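Local coordinates for export chaperone SatS (Mycobacterium tuberculosis H37Rv, PDB 6DNM), which acts as a chaperone for the SecA2 protein export pathway, probably by binding exported proteins before their translocation, at residues E66-D70 / L71-S75; S137-D140 / K141-T145; G150-V153 / A154-D158. One frame throughout, in Å; residues are numbered along the deposited sequence.

Interaction 1 of 3, residues E66-D70 / L71-S75; sequences EHDHD and LSDLS
Ser-72 grips His-69 twice at one atom: its OG and its backbone N both donate to His-69 O, at 3.0 Å and 3.2 Å, reaching the carbonyl from the same face. The N-H points almost straight at the oxygen (171°) although it stands above the carbonyl plane, as befits the closing bond of a type I turn from His-69 to Ser-72. The small serine also lets its CB settle over one face of the imidazole, a CH-pi contact 3.9 Å from the ring centroid. Leu-71 N arrives at the ring edge, in plane, and donates to ND1 at 3.1 Å. With chi1 at 51°, His-69 folds its ring back over the turn to receive both neighbours, and NE2 is hydrogen-bonded to Tyr-77 OH. A second type I turn, Leu-71 to Leu-74, follows, and a water links Asp-70 O to Asp-73 N. Outside the turn, Leu-71 packs on Leu-33, Cys-35 and Ile-42, an apolar residue facing the sheet, whereas Asp-70 OD2 is hydrogen-bonded to Tyr-133 OH. Because ND1 accepts, His-69 is probably neutral with its NE2 proton pointing to the Tyr-77 hydroxyl, which would fix the tautomer and flip of a buried ring.

Interaction 2 of 3, residues S137-D140 / K141-T145; sequences SAVD and KALET
Lys-141 N donates to Ser-137 O at 2.9 Å, opening a ladder of three backbone hydrogen bonds in the short helix 138-142. Two salt bridges tie the acids of this stretch to arginines beyond it, Asp-140 OD1 to Arg-128 of helix 117-134 and Glu-144 OE1 to Arg-147. The next two rungs of the ladder, Ala-142 N to Ala-138 O and Leu-143 N to Val-139 O, each measure 3.0 Å. Glu-144 N bonds to Lys-141 O, three residues back, where the chain leaves the helix. Ser-137 holds the N-cap position, yet its hydroxyl makes no capping bond; Ala-138 N is instead taken by Asp-136 OD2 just upstream.

Among the side chains, Ser-137 OG lies against the aliphatic part of Lys-141, 3.5 Å from CD, and the lysine then bends at chi3 and chi4, carrying its amino group away. Glu-144 similarly rests its CG on Asp-140 O at 3.4 Å. On the inner side, Val-139 and Leu-143 run side by side one turn apart, Val-139 CG1 touching Leu-143 CD1 at 3.8 Å. The valine branch faces that way because CG1 is anti to the backbone N (chi1 177°). Both face the neighbouring helices: Val-139 packs on Leu-127, Leu-179 and Phe-182, Leu-143 on Val-124. Ala-138 and Ala-142 suit the side facing helix 170-185, where a methyl group permits close approach to Phe-182 and Leu-179 respectively.

The result is an amphipathic turn and a half, with branched aliphatic residues inward and charged ones outward. For Asp-140, the Arg-128 salt bridge, and perhaps slightly the nearby helix start, would favour the ionised carboxylate.

Interaction 3 of 3, residues G150-V153 / A154-D158; sequences GQLV and AYVLD
Tyr-155 meets the preceding turn through the foot of its side chain and not through its ring: CB rests 3.5 Å from Gln-151 O and 3.6 Å from Leu-152 O. The phenol leads away from this helical turn, since CG is anti to the backbone N (chi1 178°), and the side chain packs on Ser-161, Lys-164 and Pro-165 of the following loop. A large aromatic suits that place, spanning from helix to loop. Tyr-155 N donates to Gln-151 O at 3.0 Å, and Ala-154 N to Gly-150 O. Val-156 N to Leu-152 O and Leu-157 N to Val-153 O complete four successive rungs.

These bonds run through most of the alpha-helix 148-157, one of the helices packed against helix 117-134 in the helical part of the domain. The side turned to helix 117-134 carries Val-153, with Leu-157 at its margin; the two lie side by side and point the same way, Val-153 CG1 lying 3.7 Å from Leu-157 CD1. Val-153 reaches Leu-120 and Val-124 of the long helix, Val-156 joins it on Leu-120, and Leu-157 touches Asp-121; beta-branched valines present compact side chains to the neighbouring helix. Leu-152 is turned to Pro-112 instead, and only loosely approaches Val-156, CD1 to CG2 being 4.4 Å. Gly-150 contributes backbone alone, its oxygen lying 3.4 Å from Ala-154 CB. At the C-terminal end Asp-158 N bonds back to Tyr-155 O, three residues earlier, and Asp-158 OD1 accepts from His-160 N in an Asx turn as the chain departs.

How the interactions relate
Read from the N terminus, the three contacts come in series, none nesting or crossing; each is local, closing no long loop: two successive turns in interaction 1, helical turns in the others. Interaction 1 lies in the connection between helices 56-63 and 77-86, set against strands 29-37 and 40-43. Some sixty residues later, interaction 2 forms helix 138-142, and interaction 3 follows in helix 148-157; their centres are about 13 Å apart. These two touch where Leu-143 CD2 meets Val-153 CG2 at 4.1 Å and Thr-145 packs on Ala-154, and both lean on helix 117-134. Interaction 1 stands apart, its centre about 37 Å from that of interaction 3, on the opposite side of the chain's centre.

Interaction 1 of 3, residues E66-D70 / L71-S75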
loop_
_atom_site.group_PDB
_atom_site.type_symbol
_atom_site.label_atom_id
_atom_site.label_comp_id
_atom_site.label_asym_id
_atom_site.label_seq_id
_atom_site.Cartn_x
_atom_site.Cartn_y
_atom_site.Cartn_z
ATOM N N GLU A 66 -5.468 4.803 -23.005
ATOM C CA GLU A 66 -6.061 3.474 -23.032
ATOM C C GLU A 66 -5.063 2.473 -22.473
ATOM O O GLU A 66 -3.879 2.501 -22.820
ATOM C CB GLU A 66 -6.409 3.089 -24.466
ATOM C CG GLU A 66 -7.571 2.123 -24.588
ATOM C CD GLU A 66 -8.912 2.808 -24.425
ATOM O OE1 GLU A 66 -9.328 3.036 -23.268
ATOM O OE2 GLU A 66 -9.547 3.120 -25.454
ATOM N N HIS A 67 -5.540 1.588 -21.606
ATOM C CA HIS A 67 -4.670 0.626 -20.959
ATOM C C HIS A 67 -5.434 -0.666 -20.730
ATOM O O HIS A 67 -6.659 -0.669 -20.571
ATOM C CB HIS A 67 -4.159 1.137 -19.604
ATOM C CG HIS A 67 -3.179 2.261 -19.708
ATOM N ND1 HIS A 67 -1.956 2.131 -20.331
ATOM C CD2 HIS A 67 -3.237 3.537 -19.259
ATOM C CE1 HIS A 67 -1.306 3.279 -20.266
ATOM N NE2 HIS A 67 -2.063 4.150 -19.625
ATOM N N ASP A 68 -4.697 -1.762 -20.724
ATOM C CA ASP A 68 -5.208 -3.047 -20.278
ATOM C C ASP A 68 -4.418 -3.405 -19.027
ATOM O O ASP A 68 -3.247 -3.792 -19.103
ATOM C CB ASP A 68 -5.079 -4.111 -21.362
ATOM C CG ASP A 68 -5.933 -5.328 -21.076
ATOM O OD1 ASP A 68 -5.365 -6.408 -20.815
ATOM O OD2 ASP A 68 -7.175 -5.199 -21.100
ATOM N N HIS A 69 -5.052 -3.227 -17.876
ATOM C CA HIS A 69 -4.471 -3.569 -16.590
ATOM C C HIS A 69 -5.594 -4.097 -15.712
ATOM O O HIS A 69 -6.741 -4.228 -16.148
ATOM C CB HIS A 69 -3.781 -2.361 -15.949
ATOM C CG HIS A 69 -4.650 -1.142 -15.887
ATOM N ND1 HIS A 69 -5.849 -1.121 -15.207
ATOM C CD2 HIS A 69 -4.504 0.087 -16.432
ATOM C CE1 HIS A 69 -6.406 0.072 -15.337
ATOM N NE2 HIS A 69 -5.610 0.823 -16.078
ATOM N N ASP A 70 -5.273 -4.362 -14.448
ATOM C CA ASP A 70 -6.195 -5.114 -13.612
ATOM C C ASP A 70 -7.436 -4.336 -13.202
ATOM O O ASP A 70 -8.390 -4.955 -12.718
ATOM C CB ASP A 70 -5.476 -5.691 -12.395
ATOM C CG ASP A 70 -4.514 -6.803 -12.763
ATOM O OD1 ASP A 70 -4.640 -7.382 -13.870
ATOM O OD2 ASP A 70 -3.652 -7.125 -11.925
ATOM N N LEU A 71 -7.460 -3.013 -13.380
ATOM C CA LEU A 71 -8.644 -2.228 -13.058
ATOM C C LEU A 71 -9.475 -1.863 -14.278
ATOM O O LEU A 71 -10.587 -1.346 -14.114
ATOM C CB LEU A 71 -8.251 -0.922 -12.357
ATOM C CG LEU A 71 -7.405 -1.047 -11.091
ATOM C CD1 LEU A 71 -7.144 0.332 -10.511
ATOM C CD2 LEU A 71 -8.069 -1.909 -10.044
ATOM N N SER A 72 -8.979 -2.108 -15.492
ATOM C CA SER A 72 -9.549 -1.437 -16.655
ATOM C C SER A 72 -10.894 -2.006 -17.096
ATOM O O SER A 72 -11.573 -1.360 -17.897
ATOM C CB SER A 72 -8.561 -1.452 -17.821
ATOM O OG SER A 72 -8.307 -2.777 -18.238
ATOM N N ASP A 73 -11.302 -3.170 -16.591
ATOM C CA ASP A 73 -12.616 -3.723 -16.891
ATOM C C ASP A 73 -13.595 -3.587 -15.733
ATOM O O ASP A 73 -14.702 -4.137 -15.795
ATOM C CB ASP A 73 -12.486 -5.175 -17.351
ATOM C CG ASP A 73 -11.650 -5.296 -18.597
ATOM O OD1 ASP A 73 -11.949 -4.567 -19.563
ATOM O OD2 ASP A 73 -10.697 -6.098 -18.610
ATOM N N LEU A 74 -13.220 -2.857 -14.689
ATOM C CA LEU A 74 -14.177 -2.558 -13.635
ATOM C C LEU A 74 -15.207 -1.569 -14.159
ATOM O O LEU A 74 -14.910 -0.724 -15.009
ATOM C CB LEU A 74 -13.453 -1.990 -12.417
ATOM C CG LEU A 74 -12.456 -2.972 -11.787
ATOM C CD1 LEU A 74 -11.735 -2.306 -10.625
ATOM C CD2 LEU A 74 -13.136 -4.255 -11.339
ATOM N N SER A 75 -16.424 -1.662 -13.629
ATOM C CA SER A 75 -17.535 -0.941 -14.236
ATOM C C SER A 75 -17.397 0.573 -14.124
ATOM O O SER A 75 -17.989 1.299 -14.933
ATOM C CB SER A 75 -18.845 -1.428 -13.638
ATOM O OG SER A 75 -18.998 -2.799 -13.964
HETATM O O HOH W 1 -10.468 -5.124 -14.550
#

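Interaction 2 of 3, residues S137-D140 / K141-T145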
loop_
_atom_site.group_PDB
_atom_site.type_symbol
_atom_site.label_atom_id
_atom_site.label_comp_id
_atom_site.label_asym_id
_atom_site.label_seq_id
_atom_site.Cartn_x
_atom_site.Cartn_y
_atom_site.Cartn_z
ATOM N N SER A 137 3.051 -15.578 -0.926
ATOM C CA SER A 137 2.872 -15.763 0.508
ATOM C C SER A 137 3.921 -15.040 1.348
ATOM O O SER A 137 3.927 -15.219 2.569
ATOM C CB SER A 137 2.882 -17.254 0.851
ATOM O OG SER A 137 4.126 -17.832 0.499
ATOM N N ALA A 138 4.786 -14.223 0.744
ATOM C CA ALA A 138 5.922 -13.670 1.484
ATOM C C ALA A 138 5.477 -12.872 2.707
ATOM O O ALA A 138 6.061 -13.002 3.790
ATOM C CB ALA A 138 6.792 -12.814 0.565
ATOM N N VAL A 139 4.447 -12.037 2.557
ATOM C CA VAL A 139 3.993 -11.215 3.679
ATOM C C VAL A 139 3.370 -12.085 4.763
ATOM O O VAL A 139 3.704 -11.959 5.947
ATOM C CB VAL A 139 3.024 -10.113 3.211
ATOM C CG1 VAL A 139 2.517 -9.319 4.417
ATOM C CG2 VAL A 139 3.693 -9.181 2.209
ATOM N N ASP A 140 2.443 -12.969 4.382
ATOM C CA ASP A 140 1.807 -13.828 5.376
ATOM C C ASP A 140 2.844 -14.628 6.154
ATOM O O ASP A 140 2.742 -14.770 7.375
ATOM C CB ASP A 140 0.805 -14.768 4.710
ATOM C CG ASP A 140 -0.387 -14.039 4.127
ATOM O OD1 ASP A 140 -0.617 -12.857 4.486
ATOM O OD2 ASP A 140 -1.097 -14.659 3.312
ATOM N N LYS A 141 3.861 -15.144 5.467
ATOM C CA LYS A 141 4.873 -15.932 6.158
ATOM C C LYS A 141 5.680 -15.065 7.113
ATOM O O LYS A 141 5.949 -15.462 8.254
ATOM C CB LYS A 141 5.787 -16.600 5.137
ATOM C CG LYS A 141 5.156 -17.773 4.427
ATOM C CD LYS A 141 6.094 -18.317 3.365
ATOM C CE LYS A 141 6.771 -19.601 3.804
ATOM N NZ LYS A 141 6.957 -20.526 2.647
ATOM N N ALA A 142 6.105 -13.889 6.655
ATOM C CA ALA A 142 6.971 -13.052 7.479
ATOM C C ALA A 142 6.261 -12.574 8.737
ATOM O O ALA A 142 6.902 -12.370 9.777
ATOM C CB ALA A 142 7.465 -11.850 6.674
ATOM N N LEU A 143 4.948 -12.398 8.671
ATOM C CA LEU A 143 4.182 -11.896 9.800
ATOM C C LEU A 143 3.645 -13.007 10.701
ATOM O O LEU A 143 2.911 -12.714 11.647
ATOM C CB LEU A 143 3.052 -10.977 9.313
ATOM C CG LEU A 143 3.507 -9.685 8.621
ATOM C CD1 LEU A 143 2.304 -8.853 8.205
ATOM C CD2 LEU A 143 4.467 -8.868 9.502
ATOM N N GLU A 144 4.009 -14.263 10.440
ATOM C CA GLU A 144 3.653 -15.346 11.353
ATOM C C GLU A 144 4.208 -15.035 12.735
ATOM O O GLU A 144 5.354 -14.593 12.870
ATOM C CB GLU A 144 4.223 -16.671 10.842
ATOM C CG GLU A 144 3.511 -17.217 9.610
ATOM C CD GLU A 144 4.227 -18.409 8.965
ATOM O OE1 GLU A 144 5.400 -18.693 9.300
ATOM O OE2 GLU A 144 3.613 -19.063 8.098
ATOM N N THR A 145 3.385 -15.229 13.767
ATOM C CA THR A 145 3.776 -14.774 15.097
ATOM C C THR A 145 4.812 -15.672 15.756
ATOM O O THR A 145 5.289 -15.337 16.848
ATOM C CB THR A 145 2.554 -14.604 16.002
ATOM O OG1 THR A 145 1.858 -15.851 16.097
ATOM C CG2 THR A 145 1.615 -13.529 15.444
#

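Interaction 3 of 3, residues G150-V153 / A154-D158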
loop_
_atom_site.group_PDB
_atom_site.type_symbol
_atom_site.label_atom_id
_atom_site.label_comp_id
_atom_site.label_asym_id
_atom_site.label_seq_id
_atom_site.Cartn_x
_atom_site.Cartn_y
_atom_site.Cartn_z
ATOM N N GLY A 150 7.208 -11.232 13.040
ATOM C CA GLY A 150 5.784 -11.376 13.304
ATOM C C GLY A 150 5.449 -11.207 14.772
ATOM O O GLY A 150 4.437 -10.597 15.124
ATOM N N GLN A 151 6.312 -11.727 15.648
ATOM C CA GLN A 151 6.134 -11.551 17.087
ATOM C C GLN A 151 6.244 -10.076 17.481
ATOM O O GLN A 151 5.439 -9.564 18.273
ATOM C CB GLN A 151 7.191 -12.397 17.795
ATOM C CG GLN A 151 7.314 -12.230 19.277
ATOM C CD GLN A 151 8.559 -12.929 19.797
ATOM O OE1 GLN A 151 9.579 -12.287 20.059
ATOM N NE2 GLN A 151 8.488 -14.256 19.939
ATOM N N LEU A 152 7.225 -9.368 16.923
ATOM C CA LEU A 152 7.410 -7.957 17.253
ATOM C C LEU A 152 6.242 -7.107 16.753
ATOM O O LEU A 152 5.734 -6.242 17.480
ATOM C CB LEU A 152 8.739 -7.477 16.671
ATOM C CG LEU A 152 9.221 -6.071 17.037
ATOM C CD1 LEU A 152 9.093 -5.794 18.527
ATOM C CD2 LEU A 152 10.663 -5.892 16.581
ATOM N N VAL A 153 5.810 -7.340 15.513
ATOM C CA VAL A 153 4.672 -6.613 14.961
ATOM C C VAL A 153 3.426 -6.850 15.807
ATOM O O VAL A 153 2.708 -5.905 16.158
ATOM C CB VAL A 153 4.460 -7.027 13.497
ATOM C CG1 VAL A 153 3.119 -6.503 12.972
ATOM C CG2 VAL A 153 5.620 -6.521 12.652
ATOM N N ALA A 154 3.143 -8.116 16.145
ATOM C CA ALA A 154 1.946 -8.411 16.933
ATOM C C ALA A 154 1.991 -7.691 18.276
ATOM O O ALA A 154 0.975 -7.159 18.741
ATOM C CB ALA A 154 1.775 -9.923 17.108
ATOM N N TYR A 155 3.171 -7.640 18.899
ATOM C CA TYR A 155 3.297 -6.952 20.176
ATOM C C TYR A 155 3.005 -5.461 20.042
ATOM O O TYR A 155 2.238 -4.899 20.835
ATOM C CB TYR A 155 4.685 -7.189 20.773
ATOM C CG TYR A 155 4.856 -6.440 22.077
ATOM C CD1 TYR A 155 4.325 -6.944 23.260
ATOM C CD2 TYR A 155 5.512 -5.213 22.124
ATOM C CE1 TYR A 155 4.458 -6.260 24.453
ATOM C CE2 TYR A 155 5.650 -4.520 23.323
ATOM C CZ TYR A 155 5.121 -5.049 24.481
ATOM O OH TYR A 155 5.254 -4.360 25.671
ATOM N N VAL A 156 3.610 -4.798 19.047
ATOM C CA VAL A 156 3.411 -3.357 18.876
ATOM C C VAL A 156 1.945 -3.044 18.607
ATOM O O VAL A 156 1.410 -2.043 19.094
ATOM C CB VAL A 156 4.327 -2.801 17.764
ATOM C CG1 VAL A 156 3.949 -1.345 17.419
ATOM C CG2 VAL A 156 5.798 -2.896 18.157
ATOM N N LEU A 157 1.274 -3.887 17.820
ATOM C CA LEU A 157 -0.104 -3.606 17.435
ATOM C C LEU A 157 -1.117 -3.938 18.522
ATOM O O LEU A 157 -2.297 -3.612 18.354
ATOM C CB LEU A 157 -0.451 -4.355 16.147
ATOM C CG LEU A 157 0.345 -3.916 14.923
ATOM C CD1 LEU A 157 -0.090 -4.711 13.701
ATOM C CD2 LEU A 157 0.129 -2.427 14.693
ATOM N N ASP A 158 -0.698 -4.570 19.622
ATOM C CA ASP A 158 -1.614 -4.933 20.704
ATOM C C ASP A 158 -1.202 -4.237 21.993
ATOM O O ASP A 158 -0.332 -4.744 22.724
ATOM C CB ASP A 158 -1.630 -6.449 20.900
ATOM C CG ASP A 158 -2.625 -6.901 21.954
ATOM O OD1 ASP A 158 -3.323 -6.057 22.556
ATOM O OD2 ASP A 158 -2.698 -8.128 22.193
#